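Local atomic coordinates of serpin (Taeniopygia guttata, PDB entry 5HGC), a protein that belongs to the serpin family, binds the steroid cortisol, and is probably a serine protease inhibitor or a steroid-carrying relative of one. Residues L9-N14 / L65-T70; Y37-I42 / N365-I370; L51-A56 / A301-I306; S281-N286 / S315-K320. All blocks are in the same frame, centred on the assembly; numbering follows the deposited sequence.

Contact 1: residues L9-N14 / L65-T70; sequences LKLVPN and LAFNLT. With HCY ((11alpha,14beta)-11,17,21-trihydroxypregn-4-ene-3,20-dione), chain B.
The Schellman motif that ends helix 55-64, with Ala66 as its C-prime residue, is gripped by Asn14 from the first turn of helix 12-29. Asn14 ND2 gives a hydrogen bond of 2.7 Å to Ala66 O, nearly straight at 169°; it arrives on a lone pair in the carbonyl plane, and the oxygen in turn lies in the plane of the Asn14 amide. An asparagine suits the place because its short stem and flat amide serve two partners. The CB of Asn14 sits over a face of Phe67, 3.9 Å from the ring centroid, in a CH-pi contact; with CG beside the backbone N (chi1 -49°) the amide is carried toward Ala66 and lies 20° from the ring plane. Ala66 has positive phi, as the turn demands, and its small CB reaches to 3.6 Å from Asn14 O. Leu11 approaches the same ring obliquely, its CD2 3.6 Å from Phe67 CE1. Phe67 and Leu11 both also pack on Ile72, and Ile77 of helix 74-89 also touches the ring. On another side of helix 12-29 the steroid begins, Val12 CG1 lying 3.4 Å from C4 of HCY. The contact thus joins a Schellman-capped helix end to the start of helix 12-29, which also borders a steroid site probably placed much as in corticosteroid-binding globulin, another serpin.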
# COMPACT_ATOMS: atom_id res chain seq x y z
N LEU A 9 -2.70 8.33 -15.02
CA LEU A 9 -2.92 9.61 -14.34
C LEU A 9 -4.36 9.98 -14.20
O LEU A 9 -4.69 10.76 -13.28
CB LEU A 9 -2.12 10.76 -14.95
CG LEU A 9 -0.60 10.59 -14.90
CD1 LEU A 9 0.03 11.49 -15.95
CD2 LEU A 9 -0.08 10.88 -13.51
N LYS A 10 -5.23 9.41 -15.04
CA LYS A 10 -6.66 9.75 -14.99
C LYS A 10 -7.23 9.24 -13.70
O LYS A 10 -8.29 9.72 -13.27
CB LYS A 10 -7.47 9.20 -16.17
CG LYS A 10 -7.09 9.74 -17.53
CD LYS A 10 -8.27 9.65 -18.50
CE LYS A 10 -7.75 9.63 -19.93
NZ LYS A 10 -8.74 8.99 -20.83
N LEU A 11 -6.50 8.28 -13.10
CA LEU A 11 -6.95 7.62 -11.88
C LEU A 11 -6.52 8.27 -10.55
O LEU A 11 -6.98 7.85 -9.45
CB LEU A 11 -6.49 6.14 -11.90
CG LEU A 11 -6.84 5.22 -13.08
CD1 LEU A 11 -6.45 3.80 -12.72
CD2 LEU A 11 -8.30 5.28 -13.54
N VAL A 12 -5.70 9.30 -10.65
CA VAL A 12 -4.89 9.81 -9.52
C VAL A 12 -5.74 10.32 -8.34
O VAL A 12 -5.46 9.97 -7.18
CB VAL A 12 -3.82 10.80 -10.03
CG1 VAL A 12 -3.24 11.54 -8.87
CG2 VAL A 12 -2.71 10.08 -10.79
N PRO A 13 -6.81 11.09 -8.61
CA PRO A 13 -7.58 11.51 -7.42
C PRO A 13 -8.40 10.38 -6.81
O PRO A 13 -8.53 10.27 -5.57
CB PRO A 13 -8.49 12.63 -7.94
CG PRO A 13 -8.15 12.83 -9.37
CD PRO A 13 -7.30 11.71 -9.86
N ASN A 14 -8.95 9.53 -7.67
CA ASN A 14 -9.84 8.45 -7.19
C ASN A 14 -9.02 7.48 -6.34
O ASN A 14 -9.41 7.17 -5.23
CB ASN A 14 -10.45 7.75 -8.39
CG ASN A 14 -11.05 8.72 -9.39
OD1 ASN A 14 -10.38 9.19 -10.33
ND2 ASN A 14 -12.30 9.04 -9.18
N LEU A 65 -14.27 1.94 -4.79
CA LEU A 65 -12.93 2.34 -5.15
C LEU A 65 -12.78 3.86 -5.41
O LEU A 65 -11.69 4.28 -5.85
CB LEU A 65 -12.45 1.50 -6.35
CG LEU A 65 -12.13 0.01 -6.04
CD1 LEU A 65 -11.73 -0.68 -7.35
CD2 LEU A 65 -11.14 -0.23 -4.89
N ALA A 66 -13.86 4.65 -5.16
CA ALA A 66 -13.96 6.12 -5.34
C ALA A 66 -13.94 6.61 -6.79
O ALA A 66 -13.44 7.70 -7.09
CB ALA A 66 -12.91 6.86 -4.52
N PHE A 67 -14.43 5.78 -7.71
CA PHE A 67 -14.71 6.25 -9.07
C PHE A 67 -16.19 6.63 -9.22
O PHE A 67 -17.10 5.94 -8.69
CB PHE A 67 -14.37 5.16 -10.09
CG PHE A 67 -12.93 4.83 -10.14
CD1 PHE A 67 -12.05 5.65 -10.84
CD2 PHE A 67 -12.43 3.69 -9.46
CE1 PHE A 67 -10.70 5.33 -10.88
CE2 PHE A 67 -11.07 3.40 -9.49
CZ PHE A 67 -10.21 4.23 -10.20
N ASN A 68 -16.45 7.71 -9.96
CA ASN A 68 -17.81 8.13 -10.23
C ASN A 68 -18.11 7.81 -11.69
O ASN A 68 -17.62 8.45 -12.64
CB ASN A 68 -17.99 9.61 -9.89
CG ASN A 68 -19.36 10.17 -10.27
OD1 ASN A 68 -20.21 9.49 -10.89
ND2 ASN A 68 -19.57 11.43 -9.91
N LEU A 69 -18.94 6.79 -11.85
CA LEU A 69 -19.17 6.20 -13.17
C LEU A 69 -19.82 7.14 -14.17
O LEU A 69 -19.64 6.97 -15.38
CB LEU A 69 -19.92 4.89 -13.03
CG LEU A 69 -19.11 3.65 -12.62
CD1 LEU A 69 -17.67 3.68 -13.16
CD2 LEU A 69 -19.10 3.53 -11.12
N THR A 70 -20.54 8.15 -13.66
CA THR A 70 -21.12 9.20 -14.51
C THR A 70 -20.05 10.15 -15.07
O THR A 70 -20.33 10.90 -16.00
CB THR A 70 -22.29 9.98 -13.83
OG1 THR A 70 -21.79 10.75 -12.72
CG2 THR A 70 -23.42 9.03 -13.34
C1 HCY B . -2.33 15.64 -5.60
C2 HCY B . -3.85 15.71 -5.68
C3 HCY B . -4.46 14.37 -6.03
C4 HCY B . -3.66 13.12 -5.93
C5 HCY B . -2.52 13.12 -5.22
C6 HCY B . -1.97 11.80 -4.73
C7 HCY B . -0.46 11.71 -5.04
C8 HCY B . 0.37 12.98 -4.76
C9 HCY B . -0.32 14.21 -5.39
C10 HCY B . -1.77 14.40 -4.89
C12 HCY B . 2.05 15.29 -5.82
C11 HCY B . 0.57 15.50 -5.43
C13 HCY B . 2.67 14.06 -5.10
C14 HCY B . 1.76 12.85 -5.34
C15 HCY B . 2.62 11.65 -5.06
C16 HCY B . 4.03 12.04 -5.50
C17 HCY B . 4.00 13.57 -5.74
C18 HCY B . 2.93 14.29 -3.58
C19 HCY B . -1.92 14.59 -3.37
C20 HCY B . 5.26 14.27 -5.26
C21 HCY B . 5.80 15.48 -5.99
O1 HCY B . -5.63 14.32 -6.33
O2 HCY B . 0.51 15.99 -4.09
O3 HCY B . 4.01 13.83 -7.16
O4 HCY B . 5.86 13.87 -4.27
O5 HCY B . 6.26 16.33 -4.94

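Contact 2: residues Y37-I42 / N365-I370; sequences YSPVSI and NSTLFI. With HCY ((11alpha,14beta)-11,17,21-trihydroxypregn-4-ene-3,20-dione), chain B.
Ser38 OG donates a hydrogen bond of 2.7 Å to Leu368 O, lying in that carbonyl's plane. The same hydroxyl sits at the N-cap of helix 39-52 and accepts a weak bond, 3.4 Å long, from Ser41 N, so a single serine ties the helix start to the strand. Tyr37 and Ile370 form an antiparallel hydrogen-bonded pair, Tyr37 N to Ile370 O at 3.2 Å and Ile370 N to Tyr37 O at 3.0 Å. Val40 N adds a weak bond of 3.3 Å to Thr367 O. At the far end of the strand segment, Asn365 OD1 accepts the bond of 2.7 Å from O3 of HCY. The Tyr37 ring lies alongside Ile370 and turns a face to it, CZ being 4.0 Å from Ile370 CB. Its CG is wedged between the backbone N and the carbonyl carbon (chi1 68°), which sends the hydroxyl along the isoleucine to bond Ala19 O of helix 12-29. Replacing Tyr37 by an alanine would probably leave Ala19 O without this donor and uncover the flank of Ile370. Pro39, suited to the first turn of a helix where no amide is needed, sets CG 3.7 Å from Ile370 CD1, and Val40 meets Leu368 through their methyls. Leu368 and Phe369 form a classic bulge against Ile359 of strand 355-361; helix 12-29 covers Tyr37 and Ile370, helix 74-89 covers Val40 and Leu368, and His319 of strand 316-325 bonds Ser38 N in what is known in serpins as the shutter region.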
# COMPACT_ATOMS: atom_id res chain seq x y z
N TYR A 37 -0.15 -1.16 4.78
CA TYR A 37 -0.79 -1.75 3.61
C TYR A 37 -0.39 -1.01 2.34
O TYR A 37 0.34 0.00 2.38
CB TYR A 37 -2.31 -1.84 3.79
CG TYR A 37 -3.01 -0.50 3.81
CD1 TYR A 37 -3.12 0.24 5.02
CD2 TYR A 37 -3.58 0.03 2.65
CE1 TYR A 37 -3.74 1.48 5.03
CE2 TYR A 37 -4.19 1.27 2.66
CZ TYR A 37 -4.26 1.99 3.85
OH TYR A 37 -4.90 3.22 3.87
N SER A 38 -0.78 -1.59 1.18
CA SER A 38 -0.57 -0.98 -0.14
C SER A 38 -1.89 -0.57 -0.79
O SER A 38 -2.59 -1.39 -1.33
CB SER A 38 0.29 -1.84 -1.05
OG SER A 38 0.41 -1.22 -2.34
N PRO A 39 -2.24 0.73 -0.72
CA PRO A 39 -3.49 1.16 -1.39
C PRO A 39 -3.52 0.70 -2.87
O PRO A 39 -4.51 0.11 -3.31
CB PRO A 39 -3.40 2.70 -1.36
CG PRO A 39 -2.36 3.04 -0.36
CD PRO A 39 -1.47 1.85 -0.14
N VAL A 40 -2.45 0.94 -3.60
CA VAL A 40 -2.48 0.69 -5.02
C VAL A 40 -2.75 -0.78 -5.30
O VAL A 40 -3.50 -1.07 -6.23
CB VAL A 40 -1.21 1.18 -5.74
CG1 VAL A 40 0.09 0.45 -5.26
CG2 VAL A 40 -1.48 1.21 -7.25
N SER A 41 -2.17 -1.66 -4.48
CA SER A 41 -2.36 -3.07 -4.56
C SER A 41 -3.82 -3.46 -4.26
O SER A 41 -4.40 -4.24 -5.02
CB SER A 41 -1.37 -3.76 -3.65
OG SER A 41 -1.83 -5.06 -3.34
N ILE A 42 -4.45 -2.88 -3.23
CA ILE A 42 -5.86 -3.18 -2.95
C ILE A 42 -6.69 -2.67 -4.09
O ILE A 42 -7.51 -3.40 -4.63
CB ILE A 42 -6.37 -2.65 -1.60
CG1 ILE A 42 -5.60 -3.36 -0.49
CG2 ILE A 42 -7.90 -2.80 -1.47
CD1 ILE A 42 -5.78 -2.66 0.85
N ASN A 365 1.94 9.36 -9.78
CA ASN A 365 1.25 9.97 -8.66
C ASN A 365 0.30 9.04 -7.94
O ASN A 365 -0.87 9.38 -7.74
CB ASN A 365 0.49 11.22 -9.11
CG ASN A 365 1.43 12.38 -9.45
OD1 ASN A 365 2.56 12.46 -8.95
ND2 ASN A 365 0.96 13.27 -10.32
N SER A 366 0.80 7.87 -7.55
CA SER A 366 -0.02 6.92 -6.82
C SER A 366 0.60 6.62 -5.48
O SER A 366 1.84 6.59 -5.34
CB SER A 366 -0.24 5.60 -7.59
OG SER A 366 1.02 5.07 -7.93
N THR A 367 -0.27 6.37 -4.51
CA THR A 367 0.15 5.92 -3.20
C THR A 367 0.45 4.43 -3.23
O THR A 367 -0.44 3.60 -3.46
CB THR A 367 -0.93 6.22 -2.16
OG1 THR A 367 -1.46 7.54 -2.42
CG2 THR A 367 -0.33 6.13 -0.75
N LEU A 368 1.72 4.13 -2.98
CA LEU A 368 2.20 2.77 -2.93
C LEU A 368 2.05 2.17 -1.54
O LEU A 368 1.69 0.99 -1.43
CB LEU A 368 3.66 2.65 -3.38
CG LEU A 368 3.97 3.41 -4.67
CD1 LEU A 368 5.43 3.19 -5.03
CD2 LEU A 368 3.01 3.06 -5.82
N PHE A 369 2.35 2.92 -0.48
CA PHE A 369 2.24 2.33 0.87
C PHE A 369 1.77 3.35 1.87
O PHE A 369 2.13 4.53 1.79
CB PHE A 369 3.59 1.77 1.33
CG PHE A 369 4.08 0.60 0.53
CD1 PHE A 369 3.64 -0.69 0.81
CD2 PHE A 369 5.02 0.78 -0.49
CE1 PHE A 369 4.11 -1.78 0.08
CE2 PHE A 369 5.49 -0.33 -1.24
CZ PHE A 369 5.03 -1.61 -0.95
N ILE A 370 0.96 2.89 2.83
CA ILE A 370 0.56 3.72 3.95
C ILE A 370 0.92 2.98 5.24
O ILE A 370 0.44 1.86 5.51
CB ILE A 370 -0.93 4.12 3.85
CG1 ILE A 370 -1.14 5.05 2.65
CG2 ILE A 370 -1.39 4.80 5.14
CD1 ILE A 370 -2.58 5.47 2.41
C1 HCY B . -2.33 15.64 -5.60
C2 HCY B . -3.85 15.71 -5.68
C3 HCY B . -4.46 14.37 -6.03
C4 HCY B . -3.66 13.12 -5.93
C5 HCY B . -2.52 13.12 -5.22
C6 HCY B . -1.97 11.80 -4.73
C7 HCY B . -0.46 11.71 -5.04
C8 HCY B . 0.37 12.98 -4.76
C9 HCY B . -0.32 14.21 -5.39
C10 HCY B . -1.77 14.40 -4.89
C12 HCY B . 2.05 15.29 -5.82
C11 HCY B . 0.57 15.50 -5.43
C13 HCY B . 2.67 14.06 -5.10
C14 HCY B . 1.76 12.85 -5.34
C15 HCY B . 2.62 11.65 -5.06
C16 HCY B . 4.03 12.04 -5.50
C17 HCY B . 4.00 13.57 -5.74
C18 HCY B . 2.93 14.29 -3.58
C19 HCY B . -1.92 14.59 -3.37
C20 HCY B . 5.26 14.27 -5.26
C21 HCY B . 5.80 15.48 -5.99
O1 HCY B . -5.63 14.32 -6.33
O2 HCY B . 0.51 15.99 -4.09
O3 HCY B . 4.01 13.83 -7.16
O4 HCY B . 5.86 13.87 -4.27
O5 HCY B . 6.26 16.33 -4.94

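Contact 3: residues L51-A56 / A301-I306; sequences LGARSA and ADLSGI
Gly52 and Gly305 bring the two backbones to 4.0 Å between their CA atoms, and a little further along Arg54 N donates to Asp302 O at 2.9 Å. Glycine fits both places for steric reasons: a CB on Gly52 would run into Ile306 CG1, and one on Gly305 into Gly52 O and Arg54 NH1. Across this close backbone contact lies Arg54, where a bend at chi2 (-61°) returns the guanidinium to the C-terminal end of helix 39-52. There NH1 holds two carbonyls, Leu51 O at 3.1 Å and, in the guanidinium plane, Ala53 O at 2.9 Å. A positive group beside carbonyls at and just past the end of helix 39-52 is likely to be electrostatically favourable. This is the corner of the serpin fold at which helix 39-52 gives way to helix 55-64, braced by the loop leading into the short helix 304-307. One face of the guanidinium lies over Gly305, with NH2 3.5 Å from its CA, and a water in plane at the guanidinium edge accepts from NH2 and donates to Gly305 O. A leucine in place of Arg54 would probably leave Leu51 O and Ala53 O without their donor and break the water link to Gly305. Asp302 makes an Asx turn: its OD1 accepts from Ser304 N and, on the syn side, from Ser304 OG at 2.9 Å, which fixes the carboxylate just before the helix. Its other oxygen, OD2, rests against Arg54 CB. On the buried side, Leu303 turns CD2 to within 3.6 Å of Ala53 CB, and Ile61 of helix 55-64 also packs on that alanine.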
# COMPACT_ATOMS: atom_id res chain seq x y z
N LEU A 51 -13.68 -6.69 -13.49
CA LEU A 51 -13.68 -7.24 -14.85
C LEU A 51 -14.73 -8.30 -14.97
O LEU A 51 -15.46 -8.33 -15.96
CB LEU A 51 -12.35 -7.89 -15.24
CG LEU A 51 -11.31 -6.95 -15.79
CD1 LEU A 51 -10.05 -7.74 -16.14
CD2 LEU A 51 -11.91 -6.26 -17.00
N GLY A 52 -14.79 -9.15 -13.94
CA GLY A 52 -15.75 -10.22 -13.93
C GLY A 52 -17.11 -9.96 -13.30
O GLY A 52 -17.93 -10.89 -13.29
N ALA A 53 -17.35 -8.76 -12.77
CA ALA A 53 -18.57 -8.50 -12.02
C ALA A 53 -19.58 -7.89 -12.96
O ALA A 53 -19.21 -7.38 -14.03
CB ALA A 53 -18.32 -7.62 -10.81
N ARG A 54 -20.85 -8.01 -12.59
CA ARG A 54 -21.95 -7.45 -13.38
C ARG A 54 -22.87 -6.64 -12.46
O ARG A 54 -22.88 -6.85 -11.23
CB ARG A 54 -22.70 -8.56 -14.16
CG ARG A 54 -21.89 -9.27 -15.27
CD ARG A 54 -21.35 -8.42 -16.46
NE ARG A 54 -20.53 -9.24 -17.40
CZ ARG A 54 -19.20 -9.50 -17.32
NH1 ARG A 54 -18.43 -9.01 -16.32
NH2 ARG A 54 -18.61 -10.26 -18.26
N SER A 55 -23.61 -5.69 -13.06
CA SER A 55 -24.68 -4.99 -12.35
C SER A 55 -24.22 -4.27 -11.05
O SER A 55 -23.25 -3.50 -11.07
CB SER A 55 -25.87 -5.96 -12.09
OG SER A 55 -26.56 -6.18 -13.31
N ALA A 56 -24.91 -4.54 -9.94
CA ALA A 56 -24.71 -3.79 -8.72
C ALA A 56 -23.46 -4.27 -8.00
O ALA A 56 -22.82 -3.47 -7.28
CB ALA A 56 -25.93 -3.91 -7.81
N ALA A 301 -23.87 -11.66 -4.90
CA ALA A 301 -22.78 -11.36 -5.87
C ALA A 301 -23.16 -11.80 -7.26
O ALA A 301 -23.67 -12.89 -7.41
CB ALA A 301 -21.50 -12.06 -5.47
N ASP A 302 -22.97 -10.93 -8.26
CA ASP A 302 -23.00 -11.36 -9.65
C ASP A 302 -21.56 -11.31 -10.18
O ASP A 302 -21.08 -10.26 -10.72
CB ASP A 302 -23.92 -10.48 -10.48
CG ASP A 302 -24.07 -10.96 -11.89
OD1 ASP A 302 -23.40 -11.96 -12.26
OD2 ASP A 302 -24.89 -10.36 -12.65
N LEU A 303 -20.85 -12.42 -9.99
CA LEU A 303 -19.54 -12.65 -10.64
C LEU A 303 -19.62 -13.57 -11.89
O LEU A 303 -18.73 -14.40 -12.16
CB LEU A 303 -18.50 -13.13 -9.60
CG LEU A 303 -18.21 -12.07 -8.51
CD1 LEU A 303 -17.27 -12.65 -7.49
CD2 LEU A 303 -17.65 -10.73 -9.04
N SER A 304 -20.69 -13.37 -12.68
CA SER A 304 -20.99 -14.29 -13.78
C SER A 304 -19.98 -14.16 -14.90
O SER A 304 -19.79 -15.13 -15.64
CB SER A 304 -22.43 -14.13 -14.28
OG SER A 304 -22.63 -12.86 -14.88
N GLY A 305 -19.32 -13.00 -14.99
CA GLY A 305 -18.18 -12.78 -15.86
C GLY A 305 -16.98 -13.63 -15.53
O GLY A 305 -16.07 -13.76 -16.37
N ILE A 306 -16.95 -14.22 -14.32
CA ILE A 306 -15.81 -15.15 -13.93
C ILE A 306 -16.10 -16.62 -14.26
O ILE A 306 -15.30 -17.29 -14.89
CB ILE A 306 -15.35 -14.94 -12.45
CG1 ILE A 306 -14.94 -13.44 -12.23
CG2 ILE A 306 -14.21 -15.89 -12.05
CD1 ILE A 306 -14.67 -13.05 -10.80
O HOH W 1 -15.88 -11.70 -18.18
O HOH W 2 -27.62 -8.55 -13.15

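Contact 4: residues S281-N286 / S315-K320; sequences SYEISN and SKVVHK
Glu283, opposite Val318 in a non-hydrogen-bonded pair, has its CB 4.0 Å from Val317 O. CG is anti to the backbone N (chi1 -160°) and lies against the aliphatic stem of Lys316, 3.8 Å from Lys316 CG. The chain then bends at chi2 (-63°), bringing the carboxylate back to the main chain. At the tip OE2 is held by two donors: Val317 N on the anti lone pair at 3.1 Å, and Ser285 OG on the syn lone pair at 2.7 Å. OE1 takes a weak bond from Ser285 N, so glutamate both occupies an amide of the partner strand and secures the first turn of helix 285-290. The pairing belongs to the large central sheet of serpins, sheet A. On the side away from strand 265-283, strand 316-325 runs parallel to strand 167-176 directly beside it, an arrangement found in native serpins whose reactive loop has not been inserted. Tyr282 and His319 are the antiparallel hydrogen-bonded pair, with 2.9 Å from Tyr282 N to His319 O and likewise from His319 N to Tyr282 O. Their side chains find partners beyond the pair, Tyr282 OH at Phe36 N and His319 ND1 at Ser171 OG. Where the strand gives way to the helix, Ile284 N still reaches Val317 O at 3.2 Å. The side chains of Ile284 and Val317 cross at about a right angle, Ile284 CG1 3.8 Å from Val317 CG2; Ile284 also touches Ile42 and Val317 touches Phe46, both of helix 39-52.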
# COMPACT_ATOMS: atom_id res chain seq x y z
N SER A 281 -0.95 -7.49 7.50
CA SER A 281 -1.58 -8.68 6.95
C SER A 281 -3.03 -8.64 7.30
O SER A 281 -3.34 -8.76 8.45
CB SER A 281 -0.94 -9.92 7.53
OG SER A 281 -1.17 -10.99 6.65
N TYR A 282 -3.91 -8.41 6.36
CA TYR A 282 -5.31 -8.23 6.74
C TYR A 282 -6.31 -9.01 5.88
O TYR A 282 -6.14 -9.15 4.68
CB TYR A 282 -5.70 -6.73 6.77
CG TYR A 282 -4.67 -5.83 7.38
CD1 TYR A 282 -4.71 -5.53 8.72
CD2 TYR A 282 -3.64 -5.28 6.61
CE1 TYR A 282 -3.76 -4.71 9.30
CE2 TYR A 282 -2.68 -4.46 7.17
CZ TYR A 282 -2.75 -4.17 8.53
OH TYR A 282 -1.79 -3.39 9.14
N GLU A 283 -7.37 -9.51 6.51
CA GLU A 283 -8.55 -9.88 5.78
C GLU A 283 -9.39 -8.60 5.75
O GLU A 283 -9.80 -8.12 6.79
CB GLU A 283 -9.25 -11.10 6.43
CG GLU A 283 -10.23 -11.91 5.55
CD GLU A 283 -11.44 -11.12 5.07
OE1 GLU A 283 -12.05 -10.36 5.86
OE2 GLU A 283 -11.82 -11.22 3.88
N ILE A 284 -9.63 -8.04 4.56
CA ILE A 284 -10.11 -6.65 4.40
C ILE A 284 -11.59 -6.47 4.02
O ILE A 284 -12.02 -5.34 3.70
CB ILE A 284 -9.21 -5.85 3.42
CG1 ILE A 284 -9.07 -6.55 2.06
CG2 ILE A 284 -7.82 -5.56 4.03
CD1 ILE A 284 -8.52 -5.63 0.96
N SER A 285 -12.36 -7.56 4.07
CA SER A 285 -13.80 -7.58 3.81
C SER A 285 -14.62 -6.54 4.57
O SER A 285 -15.34 -5.79 3.91
CB SER A 285 -14.37 -8.94 4.15
OG SER A 285 -14.03 -9.86 3.15
N ASN A 286 -14.52 -6.50 5.91
CA ASN A 286 -15.34 -5.58 6.72
C ASN A 286 -15.13 -4.18 6.27
O ASN A 286 -16.11 -3.40 6.16
CB ASN A 286 -14.92 -5.53 8.19
CG ASN A 286 -14.97 -6.84 8.87
OD1 ASN A 286 -15.47 -7.84 8.33
ND2 ASN A 286 -14.41 -6.87 10.07
N SER A 315 -14.99 -15.19 -0.85
CA SER A 315 -15.05 -15.71 0.51
C SER A 315 -14.12 -14.93 1.45
O SER A 315 -14.48 -14.60 2.56
CB SER A 315 -14.72 -17.22 0.58
OG SER A 315 -15.63 -18.00 -0.16
N LYS A 316 -12.93 -14.62 0.97
CA LYS A 316 -11.85 -14.11 1.78
C LYS A 316 -10.97 -13.32 0.78
O LYS A 316 -10.73 -13.80 -0.34
CB LYS A 316 -11.11 -15.29 2.38
CG LYS A 316 -10.98 -15.23 3.88
CD LYS A 316 -9.67 -15.89 4.38
CE LYS A 316 -9.52 -15.79 5.91
NZ LYS A 316 -8.16 -16.08 6.42
N VAL A 317 -10.57 -12.10 1.17
CA VAL A 317 -9.51 -11.31 0.50
C VAL A 317 -8.49 -10.98 1.53
O VAL A 317 -8.78 -10.30 2.50
CB VAL A 317 -10.01 -10.07 -0.25
CG1 VAL A 317 -11.10 -9.32 0.49
CG2 VAL A 317 -8.85 -9.14 -0.66
N VAL A 318 -7.30 -11.56 1.35
CA VAL A 318 -6.12 -11.28 2.17
C VAL A 318 -5.18 -10.34 1.44
O VAL A 318 -4.85 -10.59 0.28
CB VAL A 318 -5.37 -12.56 2.55
CG1 VAL A 318 -4.28 -12.23 3.56
CG2 VAL A 318 -6.36 -13.51 3.22
N HIS A 319 -4.79 -9.26 2.12
CA HIS A 319 -3.77 -8.33 1.64
C HIS A 319 -2.55 -8.34 2.53
O HIS A 319 -2.69 -8.17 3.74
CB HIS A 319 -4.32 -6.93 1.55
CG HIS A 319 -3.29 -5.92 1.19
ND1 HIS A 319 -2.75 -5.83 -0.07
CD2 HIS A 319 -2.65 -4.99 1.95
CE1 HIS A 319 -1.84 -4.86 -0.09
NE2 HIS A 319 -1.77 -4.34 1.13
N LYS A 320 -1.35 -8.55 1.99
CA LYS A 320 -0.15 -8.45 2.82
C LYS A 320 0.88 -7.53 2.16
O LYS A 320 1.27 -7.76 0.99
CB LYS A 320 0.45 -9.84 3.15
CG LYS A 320 1.50 -9.87 4.27
CD LYS A 320 1.80 -11.30 4.68
CE LYS A 320 2.55 -11.46 6.03
NZ LYS A 320 4.06 -11.50 6.01

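How the contacts relate
From the N terminus, contact 1 closes the first loop, tying helix 12-29 to the turn after helix 55-64. Inside that loop lie the first segments of contacts 2 and 3, at the two ends of helix 39-52, so contact 1 crosses both. Contact 2 closes much the longest loop, pairing the start of that helix with strand 366-373 near the C terminus; contacts 3 and 4 nest within it and cross each other. Contact 1 is complete before contact 4 opens. Val12 touches Asn365, joining contacts 1 and 2 beside the shared steroid, while His319 and Ile284 meet the start of helix 39-52, linking contact 4 to contact 2.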